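Hypoxanthine-guanine phosphoribosyltransferase (Thermus thermophilus, PDB 3ACD) probably catalyses the magnesium-dependent transfer of a phosphoribosyl group from 5-phospho-alpha-D-ribose 1-diphosphate to hypoxanthine or guanine, salvaging them as IMP or GMP. Local coordinates at residues Lys37-Ile42 / Leu61-Asp66; Arg32-Lys37 / Asp97-Glu102; Tyr155-Gly160 / Thr174-Glu179; Val12-Glu17 / Phe149-Ala154. All coordinates share one frame; numbering follows the deposited sequence.

The four contacts fall into two groups on opposite sides of the chain's centre. Contacts 1 and 2 have centres about 7 Å apart, share Lys37 and meet in the parallel sheet, where strands 40-45 and 97-102 are neighbours. Contacts 3 and 4, with centres about 9 Å apart, touch at the purine end of the IMP site; contacts 1 and 3 lie about 30 Å apart between centres. Along the chain, contact 1 is nested within the loop closed by contact 2, and both within that of contact 4; contact 3 follows. Helix 16-33 runs from contact 4 to contact 2. Contacts 1 and 2 centre on the sheet end away from IMP, contacts 3 and 4 on the nucleotide-binding end.

Contact 1. Residues Lys37-Ile42 / Leu61-Asp66; sequences KTPHLI and LPLTMD
His40 and Thr64 meet on one face of two adjacent parallel strands, where His40 ND1 lies 2.6 Å from Thr64 OG1 in a short hydrogen bond. With CG anti to the backbone N (chi1 179°), the imidazole reaches toward the neighbouring strand, presenting its edge to the hydroxyl, and NE2 ends 3.6 Å from Asp66 CB. Water 1 joins His40 NE2 to Asp66 OD2, a carboxylate oxygen that also accepts from the backbone N atoms of Arg90 and Leu91. An alanine in place of His40 would probably leave Thr64 OG1 with Arg96 but without its imidazole partner, and water 1 less firmly placed. Around the ring the backbones are closely knit: Leu41 N donates to Thr64 O at 2.9 Å and Asp66 N to Leu41 O at 3.0 Å. Ahead of the strands the contact slackens into loop at the more exposed Lys37, Thr38 and Pro62, where Thr38 CG2 rests 3.7 Å from Pro62 CG. Leu41 and Met65 point to the other face of the sheet, against Met52 and Val56 of helix 49-56, which connects the strands in a beta-alpha-beta unit; strand 97-102 flanks strand 40-45, and the second subunit packs on Thr64 and Met65.

Contact 2. Residues Arg32-Lys37 / Asp97-Glu102; sequences RDYQGK and DVIVVE
Asp97, at the start of strand 97-102, meets two side chains of the 32-37 segment. Its CB lies at the edge of the Tyr34 ring, 4.1 Å from CE1, while its carboxylate turns to Lys37 in a long salt bridge, NZ to OD2 3.5 Å. The lysine chain is bent at chi2, chi3 and chi4, which folds its end back beside the aspartate. Asp97 OD1 takes a hydrogen bond with Ser125 OG and one from water 3, which is only weakly tied to Lys37 NZ. Val98 joins through its backbone: its carbonyl O accepts from water 2, 2.8 Å away, and that water lies in the plane of the Tyr34 ring, 2.7 Å from OH. The loop bringing these groups up is the link from helix 16-33 to strand 40-45, where Tyr34 to Lys37 form a type II beta turn closed by Lys37 N to Tyr34 O at 2.9 Å. Ile99 comes next and sends CD1 over one face of the Tyr34 ring in a CH-pi contact, 3.9 Å from the centroid and 23° off the normal, with CG1 beside the hydroxyl. Farther on, the strand leaves the loop behind and runs to Glu102, which lines the IMP pocket.

Contact 3. Residues Tyr155-Gly160 / Thr174-Glu179; sequences YVYGYG and TSIRPE. With IMP (inosinic acid), chain B.
A chi1 of 61° sets CG of Tyr157 between its backbone N and carbonyl carbon and swings the ring back over the adjoining strand, where Thr174 CG2 lies over one face in a CH-pi contact, 3.5 Å from the centroid. Ile176 CG2 approaches the same ring 3.5 Å from CE2, and Arg163 adds a cation-pi interaction. Tyr155 instead has CG anti to the backbone N (chi1 -172°), which lays its ring against the hypoxanthine of IMP, with N1 3.4 Å above the ring plane; its OH is hydrogen-bonded to Asp162 O. The strands form a short antiparallel pair: Tyr157 and Thr174 are hydrogen-bonded, with Thr174 N to Tyr157 O at 3.0 Å nearly straight (174°), while Val156 and Ser175 are a non-hydrogen-bonded pair. Val156 grips the base through its backbone, N donating to IMP O6 at 3.0 Å and O accepting from IMP N1 at 2.6 Å. This donor-acceptor pair matches the 6-oxo, N1-H edge that hypoxanthine and guanine have in common, consistent with the probable use of both.

Contact 4. Residues Val12-Glu17 / Phe149-Ala154; sequences VQISAE and FEIEDA
Ile14 lies on one face of the Phe149 ring in a CH-pi contact, its CG2 3.9 Å from CZ. CG2 stands anti to the backbone N while CG1 is anti to the carbonyl carbon (chi1 -47°), which spreads the two branches along the ring, CD1 coming 4.0 Å from Phe149 CG and 4.4 Å from Ile151 CG2. Cutting Ile14 back to an alanine would probably uncover that face of Phe149 and leave a gap beside Ile151. Two residues earlier, Val12 divides its methyls: CG1 lies 4.2 Å from Ile151 CG2, and CG2 touches Glu152 CG and, at 4.0 Å, Ala154 CB. Leu132 extends this apolar layer, packing on both Ile14 and Phe149, and Ser175 OG bonds to Val12 O. Ser15 N-caps helix 16-33, its OG bonded to Ala18 N. The contact thus joins the lead-in to that helix to the end of strand 146-150 and the loop running into the IMP pocket, where Ala154 touches the nucleotide and bonds through O to Lys134 NZ, which also binds IMP.

Contact 1. Residues Lys37-Ile42 / Leu61-Asp66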
loop_
_atom_site.group_PDB
_atom_site.type_symbol
_atom_site.label_atom_id
_atom_site.label_comp_id
_atom_site.label_asym_id
_atom_site.label_seq_id
_atom_site.Cartn_x
_atom_site.Cartn_y
_atom_site.Cartn_z
ATOM N N LYS A 37 7.951 -22.194 3.027
ATOM C CA LYS A 37 7.226 -21.550 4.116
ATOM C C LYS A 37 6.132 -20.642 3.563
ATOM O O LYS A 37 6.070 -20.394 2.363
ATOM C CB LYS A 37 8.194 -20.725 4.968
ATOM C CG LYS A 37 9.481 -21.454 5.319
ATOM C CD LYS A 37 9.224 -22.652 6.215
ATOM C CE LYS A 37 9.017 -22.221 7.654
ATOM N NZ LYS A 37 10.261 -21.618 8.205
ATOM N N THR A 38 5.261 -20.165 4.448
ATOM C CA THR A 38 4.177 -19.266 4.062
ATOM C C THR A 38 4.250 -18.097 5.034
ATOM O O THR A 38 3.577 -18.079 6.065
ATOM C CB THR A 38 2.797 -19.951 4.177
ATOM O OG1 THR A 38 2.506 -20.226 5.552
ATOM C CG2 THR A 38 2.787 -21.252 3.401
ATOM N N PRO A 39 5.083 -17.101 4.716
ATOM C CA PRO A 39 5.229 -15.943 5.594
ATOM C C PRO A 39 3.999 -15.059 5.692
ATOM O O PRO A 39 3.105 -15.097 4.843
ATOM C CB PRO A 39 6.427 -15.214 4.996
ATOM C CG PRO A 39 6.269 -15.476 3.545
ATOM C CD PRO A 39 5.903 -16.944 3.500
ATOM N N HIS A 40 3.969 -14.277 6.760
ATOM C CA HIS A 40 2.898 -13.335 7.023
ATOM C C HIS A 40 3.585 -11.982 7.123
ATOM O O HIS A 40 4.316 -11.724 8.078
ATOM C CB HIS A 40 2.213 -13.677 8.347
ATOM C CG HIS A 40 1.099 -12.744 8.707
ATOM N ND1 HIS A 40 0.002 -12.547 7.898
ATOM C CD2 HIS A 40 0.910 -11.962 9.797
ATOM C CE1 HIS A 40 -0.816 -11.684 8.471
ATOM N NE2 HIS A 40 -0.288 -11.313 9.625
ATOM N N LEU A 41 3.367 -11.128 6.130
ATOM C CA LEU A 41 3.992 -9.811 6.122
ATOM C C LEU A 41 3.097 -8.741 6.736
ATOM O O LEU A 41 1.948 -8.569 6.336
ATOM C CB LEU A 41 4.373 -9.406 4.694
ATOM C CG LEU A 41 5.549 -10.142 4.044
ATOM C CD1 LEU A 41 5.219 -11.616 3.888
ATOM C CD2 LEU A 41 5.847 -9.525 2.687
ATOM N N ILE A 42 3.636 -8.026 7.717
ATOM C CA ILE A 42 2.886 -6.971 8.383
ATOM C C ILE A 42 3.438 -5.606 7.992
ATOM O O ILE A 42 4.562 -5.252 8.348
ATOM C CB ILE A 42 2.964 -7.124 9.910
ATOM C CG1 ILE A 42 2.406 -8.492 10.315
ATOM C CG2 ILE A 42 2.204 -5.983 10.589
ATOM C CD1 ILE A 42 2.451 -8.759 11.807
ATOM N N LEU A 61 5.932 -16.568 -3.403
ATOM C CA LEU A 61 5.647 -17.568 -2.379
ATOM C C LEU A 61 4.221 -17.346 -1.897
ATOM O O LEU A 61 3.673 -16.255 -2.056
ATOM C CB LEU A 61 6.571 -17.397 -1.169
ATOM C CG LEU A 61 8.052 -17.756 -1.246
ATOM C CD1 LEU A 61 8.729 -17.353 0.063
ATOM C CD2 LEU A 61 8.206 -19.248 -1.489
ATOM N N PRO A 62 3.590 -18.381 -1.318
ATOM C CA PRO A 62 2.224 -18.185 -0.828
ATOM C C PRO A 62 2.405 -17.414 0.474
ATOM O O PRO A 62 3.224 -17.791 1.313
ATOM C CB PRO A 62 1.735 -19.610 -0.600
ATOM C CG PRO A 62 2.989 -20.316 -0.166
ATOM C CD PRO A 62 4.020 -19.780 -1.140
ATOM N N LEU A 63 1.671 -16.323 0.640
ATOM C CA LEU A 63 1.821 -15.529 1.849
ATOM C C LEU A 63 0.571 -14.732 2.162
ATOM O O LEU A 63 -0.277 -14.527 1.293
ATOM C CB LEU A 63 3.020 -14.585 1.692
ATOM C CG LEU A 63 3.031 -13.636 0.483
ATOM C CD1 LEU A 63 2.144 -12.424 0.751
ATOM C CD2 LEU A 63 4.463 -13.173 0.219
ATOM N N THR A 64 0.464 -14.298 3.414
ATOM C CA THR A 64 -0.668 -13.499 3.861
ATOM C C THR A 64 -0.131 -12.148 4.313
ATOM O O THR A 64 1.081 -11.976 4.480
ATOM C CB THR A 64 -1.423 -14.175 5.031
ATOM O OG1 THR A 64 -0.519 -14.427 6.111
ATOM C CG2 THR A 64 -2.040 -15.488 4.571
ATOM N N MET A 65 -1.029 -11.192 4.517
ATOM C CA MET A 65 -0.617 -9.853 4.915
ATOM C C MET A 65 -1.563 -9.234 5.927
ATOM O O MET A 65 -2.707 -9.663 6.083
ATOM C CB MET A 65 -0.587 -8.920 3.694
ATOM C CG MET A 65 0.155 -9.434 2.465
ATOM S SD MET A 65 -0.078 -8.272 1.077
ATOM C CE MET A 65 0.560 -9.247 -0.311
ATOM N N ASP A 66 -1.067 -8.207 6.603
ATOM C CA ASP A 66 -1.866 -7.453 7.548
ATOM C C ASP A 66 -1.253 -6.056 7.605
ATOM O O ASP A 66 -0.130 -5.839 7.135
ATOM C CB ASP A 66 -1.870 -8.102 8.937
ATOM C CG ASP A 66 -3.153 -7.820 9.698
ATOM O OD1 ASP A 66 -3.919 -6.937 9.253
ATOM O OD2 ASP A 66 -3.400 -8.470 10.735
HETATM O O HOH W 1 -1.607 -10.055 11.714
#

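Contact 2. Residues Arg32-Lys37 / Asp97-Glu102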
loop_
_atom_site.group_PDB
_atom_site.type_symbol
_atom_site.label_atom_id
_atom_site.label_comp_id
_atom_site.label_asym_id
_atom_site.label_seq_id
_atom_site.Cartn_x
_atom_site.Cartn_y
_atom_site.Cartn_z
ATOM N N ARG A 32 13.939 -16.940 -1.293
ATOM C CA ARG A 32 14.928 -17.995 -1.095
ATOM C C ARG A 32 14.979 -18.430 0.366
ATOM O O ARG A 32 14.945 -19.625 0.666
ATOM C CB ARG A 32 16.317 -17.511 -1.524
ATOM C CG ARG A 32 17.429 -18.507 -1.229
ATOM C CD ARG A 32 18.806 -17.928 -1.512
ATOM N NE ARG A 32 18.990 -17.601 -2.923
ATOM C CZ ARG A 32 20.130 -17.153 -3.442
ATOM N NH1 ARG A 32 21.190 -16.979 -2.665
ATOM N NH2 ARG A 32 20.209 -16.879 -4.738
ATOM N N ASP A 33 15.062 -17.457 1.270
ATOM C CA ASP A 33 15.128 -17.745 2.700
ATOM C C ASP A 33 13.878 -18.436 3.224
ATOM O O ASP A 33 13.952 -19.247 4.147
ATOM C CB ASP A 33 15.347 -16.456 3.504
ATOM C CG ASP A 33 16.718 -15.846 3.283
ATOM O OD1 ASP A 33 17.560 -16.484 2.615
ATOM O OD2 ASP A 33 16.955 -14.727 3.789
ATOM N N TYR A 34 12.728 -18.111 2.638
ATOM C CA TYR A 34 11.463 -18.685 3.079
ATOM C C TYR A 34 10.903 -19.786 2.193
ATOM O O TYR A 34 9.698 -20.045 2.204
ATOM C CB TYR A 34 10.420 -17.577 3.235
ATOM C CG TYR A 34 10.670 -16.690 4.430
ATOM C CD1 TYR A 34 9.916 -16.831 5.593
ATOM C CD2 TYR A 34 11.685 -15.734 4.411
ATOM C CE1 TYR A 34 10.162 -16.042 6.706
ATOM C CE2 TYR A 34 11.943 -14.941 5.520
ATOM C CZ TYR A 34 11.177 -15.099 6.664
ATOM O OH TYR A 34 11.428 -14.321 7.767
ATOM N N GLN A 35 11.767 -20.439 1.426
ATOM C CA GLN A 35 11.309 -21.518 0.562
ATOM C C GLN A 35 10.611 -22.567 1.427
ATOM O O GLN A 35 11.091 -22.908 2.511
ATOM C CB GLN A 35 12.493 -22.144 -0.181
ATOM C CG GLN A 35 13.594 -22.673 0.724
ATOM C CD GLN A 35 14.798 -23.174 -0.053
ATOM O OE1 GLN A 35 14.689 -24.092 -0.868
ATOM N NE2 GLN A 35 15.957 -22.571 0.196
ATOM N N GLY A 36 9.469 -23.054 0.953
ATOM C CA GLY A 36 8.723 -24.062 1.686
ATOM C C GLY A 36 7.917 -23.512 2.848
ATOM O O GLY A 36 7.269 -24.268 3.572
ATOM N N LYS A 37 7.951 -22.194 3.027
ATOM C CA LYS A 37 7.226 -21.550 4.116
ATOM C C LYS A 37 6.132 -20.642 3.563
ATOM O O LYS A 37 6.070 -20.394 2.363
ATOM C CB LYS A 37 8.194 -20.725 4.968
ATOM C CG LYS A 37 9.481 -21.454 5.319
ATOM C CD LYS A 37 9.224 -22.652 6.215
ATOM C CE LYS A 37 9.017 -22.221 7.654
ATOM N NZ LYS A 37 10.261 -21.618 8.205
ATOM N N ASP A 97 5.380 -17.375 10.606
ATOM C CA ASP A 97 6.713 -16.846 10.347
ATOM C C ASP A 97 6.422 -15.436 9.852
ATOM O O ASP A 97 6.062 -15.224 8.695
ATOM C CB ASP A 97 7.422 -17.684 9.288
ATOM C CG ASP A 97 7.778 -19.064 9.800
ATOM O OD1 ASP A 97 8.510 -19.143 10.808
ATOM O OD2 ASP A 97 7.321 -20.061 9.213
ATOM N N VAL A 98 6.555 -14.481 10.764
ATOM C CA VAL A 98 6.260 -13.083 10.492
ATOM C C VAL A 98 7.409 -12.243 9.948
ATOM O O VAL A 98 8.566 -12.405 10.342
ATOM C CB VAL A 98 5.740 -12.393 11.780
ATOM C CG1 VAL A 98 5.393 -10.934 11.499
ATOM C CG2 VAL A 98 4.522 -13.144 12.315
ATOM N N ILE A 99 7.074 -11.345 9.027
ATOM C CA ILE A 99 8.051 -10.422 8.468
ATOM C C ILE A 99 7.446 -9.030 8.603
ATOM O O ILE A 99 6.411 -8.739 8.007
ATOM C CB ILE A 99 8.341 -10.670 6.969
ATOM C CG1 ILE A 99 8.931 -12.068 6.752
ATOM C CG2 ILE A 99 9.327 -9.610 6.464
ATOM C CD1 ILE A 99 9.171 -12.403 5.282
ATOM N N VAL A 100 8.082 -8.187 9.407
ATOM C CA VAL A 100 7.619 -6.818 9.603
ATOM C C VAL A 100 8.170 -5.995 8.442
ATOM O O VAL A 100 9.341 -6.123 8.095
ATOM C CB VAL A 100 8.155 -6.227 10.927
ATOM C CG1 VAL A 100 7.698 -4.778 11.079
ATOM C CG2 VAL A 100 7.670 -7.063 12.109
ATOM N N VAL A 101 7.326 -5.167 7.835
ATOM C CA VAL A 101 7.759 -4.335 6.720
ATOM C C VAL A 101 7.658 -2.869 7.143
ATOM O O VAL A 101 6.562 -2.320 7.292
ATOM C CB VAL A 101 6.896 -4.589 5.461
ATOM C CG1 VAL A 101 7.388 -3.722 4.306
ATOM C CG2 VAL A 101 6.966 -6.066 5.077
ATOM N N GLU A 102 8.822 -2.253 7.334
ATOM C CA GLU A 102 8.936 -0.866 7.778
ATOM C C GLU A 102 9.468 0.059 6.698
ATOM O O GLU A 102 10.103 -0.391 5.751
ATOM C CB GLU A 102 9.874 -0.801 8.987
ATOM C CG GLU A 102 9.186 -1.011 10.315
ATOM C CD GLU A 102 8.510 0.247 10.806
ATOM O OE1 GLU A 102 8.126 1.083 9.963
ATOM O OE2 GLU A 102 8.356 0.394 12.035
HETATM O O HOH W 2 9.941 -14.812 9.933
HETATM O O HOH W 3 10.040 -21.124 11.595
#

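Contact 3. Residues Tyr155-Gly160 / Thr174-Glu179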
loop_
_atom_site.group_PDB
_atom_site.type_symbol
_atom_site.label_atom_id
_atom_site.label_comp_id
_atom_site.label_asym_id
_atom_site.label_seq_id
_atom_site.Cartn_x
_atom_site.Cartn_y
_atom_site.Cartn_z
ATOM N N TYR A 155 16.517 13.942 6.959
ATOM C CA TYR A 155 15.082 13.696 6.897
ATOM C C TYR A 155 14.740 13.404 5.447
ATOM O O TYR A 155 14.859 14.277 4.584
ATOM C CB TYR A 155 14.263 14.902 7.357
ATOM C CG TYR A 155 12.791 14.558 7.461
ATOM C CD1 TYR A 155 12.294 13.895 8.580
ATOM C CD2 TYR A 155 11.917 14.804 6.399
ATOM C CE1 TYR A 155 10.972 13.475 8.644
ATOM C CE2 TYR A 155 10.585 14.385 6.451
ATOM C CZ TYR A 155 10.123 13.719 7.577
ATOM O OH TYR A 155 8.825 13.260 7.635
ATOM N N VAL A 156 14.315 12.175 5.183
ATOM C CA VAL A 156 13.968 11.765 3.833
ATOM C C VAL A 156 12.457 11.695 3.632
ATOM O O VAL A 156 11.686 11.649 4.591
ATOM C CB VAL A 156 14.577 10.381 3.500
ATOM C CG1 VAL A 156 16.098 10.440 3.603
ATOM C CG2 VAL A 156 14.026 9.321 4.451
ATOM N N TYR A 157 12.037 11.693 2.374
ATOM C CA TYR A 157 10.622 11.598 2.058
ATOM C C TYR A 157 10.448 11.089 0.635
ATOM O O TYR A 157 11.415 11.011 -0.126
ATOM C CB TYR A 157 9.924 12.952 2.271
ATOM C CG TYR A 157 10.444 14.091 1.425
ATOM C CD1 TYR A 157 9.844 14.413 0.208
ATOM C CD2 TYR A 157 11.531 14.859 1.848
ATOM C CE1 TYR A 157 10.312 15.476 -0.567
ATOM C CE2 TYR A 157 12.009 15.920 1.079
ATOM C CZ TYR A 157 11.394 16.223 -0.125
ATOM O OH TYR A 157 11.869 17.268 -0.888
ATOM N N GLY A 158 9.217 10.721 0.296
ATOM C CA GLY A 158 8.928 10.179 -1.017
ATOM C C GLY A 158 8.773 8.672 -0.899
ATOM O O GLY A 158 9.091 8.097 0.142
ATOM N N TYR A 159 8.273 8.031 -1.953
ATOM C CA TYR A 159 8.095 6.580 -1.966
ATOM C C TYR A 159 7.362 6.105 -0.700
ATOM O O TYR A 159 7.784 5.148 -0.046
ATOM C CB TYR A 159 9.469 5.895 -2.074
ATOM C CG TYR A 159 9.428 4.428 -2.460
ATOM C CD1 TYR A 159 9.206 4.032 -3.785
ATOM C CD2 TYR A 159 9.604 3.433 -1.500
ATOM C CE1 TYR A 159 9.163 2.675 -4.137
ATOM C CE2 TYR A 159 9.559 2.084 -1.838
ATOM C CZ TYR A 159 9.338 1.708 -3.154
ATOM O OH TYR A 159 9.281 0.367 -3.468
ATOM N N GLY A 160 6.272 6.787 -0.357
ATOM C CA GLY A 160 5.499 6.409 0.816
ATOM C C GLY A 160 5.765 7.238 2.060
ATOM O O GLY A 160 4.872 7.430 2.890
ATOM N N THR A 174 13.981 11.204 -1.607
ATOM C CA THR A 174 14.749 12.440 -1.618
ATOM C C THR A 174 14.837 12.966 -0.188
ATOM O O THR A 174 14.409 12.291 0.750
ATOM C CB THR A 174 14.114 13.494 -2.562
ATOM O OG1 THR A 174 14.943 14.663 -2.608
ATOM C CG2 THR A 174 12.730 13.875 -2.097
ATOM N N SER A 175 15.389 14.159 -0.011
ATOM C CA SER A 175 15.537 14.712 1.328
ATOM C C SER A 175 15.693 16.223 1.313
ATOM O O SER A 175 15.846 16.833 0.257
ATOM C CB SER A 175 16.767 14.098 2.003
ATOM O OG SER A 175 17.938 14.359 1.237
ATOM N N ILE A 176 15.657 16.813 2.503
ATOM C CA ILE A 176 15.820 18.254 2.660
ATOM C C ILE A 176 17.109 18.481 3.435
ATOM O O ILE A 176 17.708 17.536 3.949
ATOM C CB ILE A 176 14.662 18.881 3.465
ATOM C CG1 ILE A 176 14.574 18.217 4.842
ATOM C CG2 ILE A 176 13.355 18.736 2.703
ATOM C CD1 ILE A 176 13.510 18.802 5.752
ATOM N N ARG A 177 17.537 19.734 3.515
ATOM C CA ARG A 177 18.749 20.062 4.251
ATOM C C ARG A 177 18.384 20.277 5.713
ATOM O O ARG A 177 17.296 20.763 6.026
ATOM C CB ARG A 177 19.392 21.327 3.680
ATOM C CG ARG A 177 19.869 21.173 2.249
ATOM C CD ARG A 177 20.522 22.448 1.743
ATOM N NE ARG A 177 21.003 22.300 0.373
ATOM C CZ ARG A 177 21.608 23.264 -0.314
ATOM N NH1 ARG A 177 21.806 24.450 0.244
ATOM N NH2 ARG A 177 22.009 23.042 -1.558
ATOM N N PRO A 178 19.290 19.911 6.630
ATOM C CA PRO A 178 19.026 20.081 8.062
ATOM C C PRO A 178 18.745 21.541 8.405
ATOM O O PRO A 178 18.159 21.846 9.443
ATOM C CB PRO A 178 20.308 19.563 8.709
ATOM C CG PRO A 178 21.354 19.895 7.685
ATOM C CD PRO A 178 20.679 19.477 6.400
ATOM N N GLU A 179 19.161 22.435 7.512
ATOM C CA GLU A 179 18.972 23.867 7.696
ATOM C C GLU A 179 17.495 24.208 7.859
ATOM O O GLU A 179 16.665 23.828 7.032
ATOM C CB GLU A 179 19.548 24.625 6.497
ATOM C CG GLU A 179 20.880 24.076 5.999
ATOM C CD GLU A 179 21.957 24.066 7.068
ATOM O OE1 GLU A 179 23.056 23.537 6.797
ATOM O OE2 GLU A 179 21.713 24.590 8.175
HETATM P P IMP B . 11.983 5.498 14.982
HETATM O O1P IMP B . 12.793 6.612 15.520
HETATM O O2P IMP B . 11.051 4.910 16.146
HETATM O O3P IMP B . 12.962 4.346 14.425
HETATM O "O5'" IMP B . 11.079 6.073 13.767
HETATM C "C5'" IMP B . 9.790 5.508 13.539
HETATM C "C4'" IMP B . 9.065 6.222 12.395
HETATM O "O4'" IMP B . 9.545 7.593 12.249
HETATM C "C3'" IMP B . 9.421 5.574 11.038
HETATM O "O3'" IMP B . 8.654 4.393 10.796
HETATM C "C2'" IMP B . 9.040 6.709 10.072
HETATM O "O2'" IMP B . 7.642 6.685 9.767
HETATM C "C1'" IMP B . 9.404 7.976 10.864
HETATM N N9 IMP B . 10.668 8.538 10.331
HETATM C C8 IMP B . 11.920 8.470 10.898
HETATM N N7 IMP B . 12.792 9.076 10.136
HETATM C C5 IMP B . 12.163 9.558 9.044
HETATM C C6 IMP B . 12.569 10.295 7.884
HETATM O O6 IMP B . 13.736 10.613 7.722
HETATM N N1 IMP B . 11.615 10.623 6.952
HETATM C C2 IMP B . 10.296 10.263 7.125
HETATM N N3 IMP B . 9.909 9.591 8.187
HETATM C C4 IMP B . 10.791 9.220 9.157
HETATM O O HOH W 4 17.983 16.610 6.544
#

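Contact 4. Residues Val12-Glu17 / Phe149-Ala154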
loop_
_atom_site.group_PDB
_atom_site.type_symbol
_atom_site.label_atom_id
_atom_site.label_comp_id
_atom_site.label_asym_id
_atom_site.label_seq_id
_atom_site.Cartn_x
_atom_site.Cartn_y
_atom_site.Cartn_z
ATOM N N VAL A 12 20.512 13.023 0.783
ATOM C CA VAL A 12 20.084 11.691 0.362
ATOM C C VAL A 12 19.153 11.736 -0.846
ATOM O O VAL A 12 18.129 12.419 -0.831
ATOM C CB VAL A 12 19.373 10.955 1.519
ATOM C CG1 VAL A 12 18.893 9.583 1.057
ATOM C CG2 VAL A 12 20.330 10.814 2.695
ATOM N N GLN A 13 19.524 11.001 -1.890
ATOM C CA GLN A 13 18.749 10.935 -3.120
ATOM C C GLN A 13 18.838 9.510 -3.671
ATOM O O GLN A 13 19.934 9.014 -3.941
ATOM C CB GLN A 13 19.319 11.909 -4.161
ATOM C CG GLN A 13 19.500 13.356 -3.690
ATOM C CD GLN A 13 18.187 14.083 -3.450
ATOM O OE1 GLN A 13 17.164 13.762 -4.057
ATOM N NE2 GLN A 13 18.218 15.085 -2.576
ATOM N N ILE A 14 17.694 8.851 -3.830
ATOM C CA ILE A 14 17.676 7.487 -4.355
ATOM C C ILE A 14 16.600 7.400 -5.434
ATOM O O ILE A 14 15.413 7.591 -5.157
ATOM C CB ILE A 14 17.377 6.456 -3.240
ATOM C CG1 ILE A 14 18.242 6.751 -2.011
ATOM C CG2 ILE A 14 17.681 5.055 -3.739
ATOM C CD1 ILE A 14 18.004 5.806 -0.841
ATOM N N SER A 15 17.019 7.107 -6.661
ATOM C CA SER A 15 16.098 7.042 -7.792
ATOM C C SER A 15 15.100 5.896 -7.750
ATOM O O SER A 15 15.311 4.887 -7.079
ATOM C CB SER A 15 16.875 6.953 -9.106
ATOM O OG SER A 15 17.494 5.686 -9.247
ATOM N N ALA A 16 14.013 6.059 -8.497
ATOM C CA ALA A 16 12.983 5.034 -8.572
ATOM C C ALA A 16 13.601 3.756 -9.122
ATOM O O ALA A 16 13.236 2.657 -8.717
ATOM C CB ALA A 16 11.845 5.499 -9.476
ATOM N N GLU A 17 14.545 3.911 -10.048
ATOM C CA GLU A 17 15.212 2.765 -10.653
ATOM C C GLU A 17 16.070 2.016 -9.640
ATOM O O GLU A 17 16.058 0.783 -9.596
ATOM C CB GLU A 17 16.089 3.220 -11.823
ATOM C CG GLU A 17 15.322 3.891 -12.947
ATOM C CD GLU A 17 16.226 4.356 -14.072
ATOM O OE1 GLU A 17 17.103 5.209 -13.817
ATOM O OE2 GLU A 17 16.061 3.866 -15.210
ATOM N N PHE A 149 18.505 0.279 1.969
ATOM C CA PHE A 149 19.670 1.161 1.949
ATOM C C PHE A 149 20.021 1.733 3.318
ATOM O O PHE A 149 19.138 2.144 4.076
ATOM C CB PHE A 149 19.403 2.350 1.019
ATOM C CG PHE A 149 18.979 1.968 -0.368
ATOM C CD1 PHE A 149 19.924 1.758 -1.370
ATOM C CD2 PHE A 149 17.628 1.835 -0.680
ATOM C CE1 PHE A 149 19.525 1.422 -2.667
ATOM C CE2 PHE A 149 17.221 1.499 -1.971
ATOM C CZ PHE A 149 18.170 1.294 -2.965
ATOM N N GLU A 150 21.312 1.772 3.634
ATOM C CA GLU A 150 21.744 2.382 4.882
ATOM C C GLU A 150 22.108 3.806 4.474
ATOM O O GLU A 150 22.854 4.005 3.513
ATOM C CB GLU A 150 22.967 1.674 5.458
ATOM C CG GLU A 150 23.510 2.354 6.701
ATOM C CD GLU A 150 24.700 1.629 7.283
ATOM O OE1 GLU A 150 24.499 0.603 7.967
ATOM O OE2 GLU A 150 25.838 2.082 7.038
ATOM N N ILE A 151 21.583 4.795 5.187
ATOM C CA ILE A 151 21.857 6.185 4.837
ATOM C C ILE A 151 22.352 7.041 5.992
ATOM O O ILE A 151 22.256 6.659 7.159
ATOM C CB ILE A 151 20.595 6.870 4.256
ATOM C CG1 ILE A 151 19.493 6.916 5.320
ATOM C CG2 ILE A 151 20.107 6.108 3.029
ATOM C CD1 ILE A 151 18.271 7.737 4.927
ATOM N N GLU A 152 22.890 8.208 5.646
ATOM C CA GLU A 152 23.381 9.150 6.635
ATOM C C GLU A 152 22.172 9.799 7.302
ATOM O O GLU A 152 21.039 9.654 6.834
ATOM C CB GLU A 152 24.238 10.230 5.970
ATOM C CG GLU A 152 23.490 11.073 4.949
ATOM C CD GLU A 152 24.334 12.204 4.386
ATOM O OE1 GLU A 152 24.717 13.106 5.162
ATOM O OE2 GLU A 152 24.614 12.190 3.168
ATOM N N ASP A 153 22.424 10.520 8.387
ATOM C CA ASP A 153 21.368 11.195 9.127
ATOM C C ASP A 153 20.786 12.361 8.330
ATOM O O ASP A 153 21.449 13.375 8.116
ATOM C CB ASP A 153 21.923 11.685 10.466
ATOM C CG ASP A 153 20.896 12.429 11.294
ATOM O OD1 ASP A 153 19.683 12.259 11.052
ATOM O OD2 ASP A 153 21.307 13.177 12.205
ATOM N N ALA A 154 19.541 12.202 7.889
ATOM C CA ALA A 154 18.846 13.232 7.125
ATOM C C ALA A 154 17.354 12.917 7.103
ATOM O O ALA A 154 16.964 11.756 7.235
ATOM C CB ALA A 154 19.387 13.282 5.697
#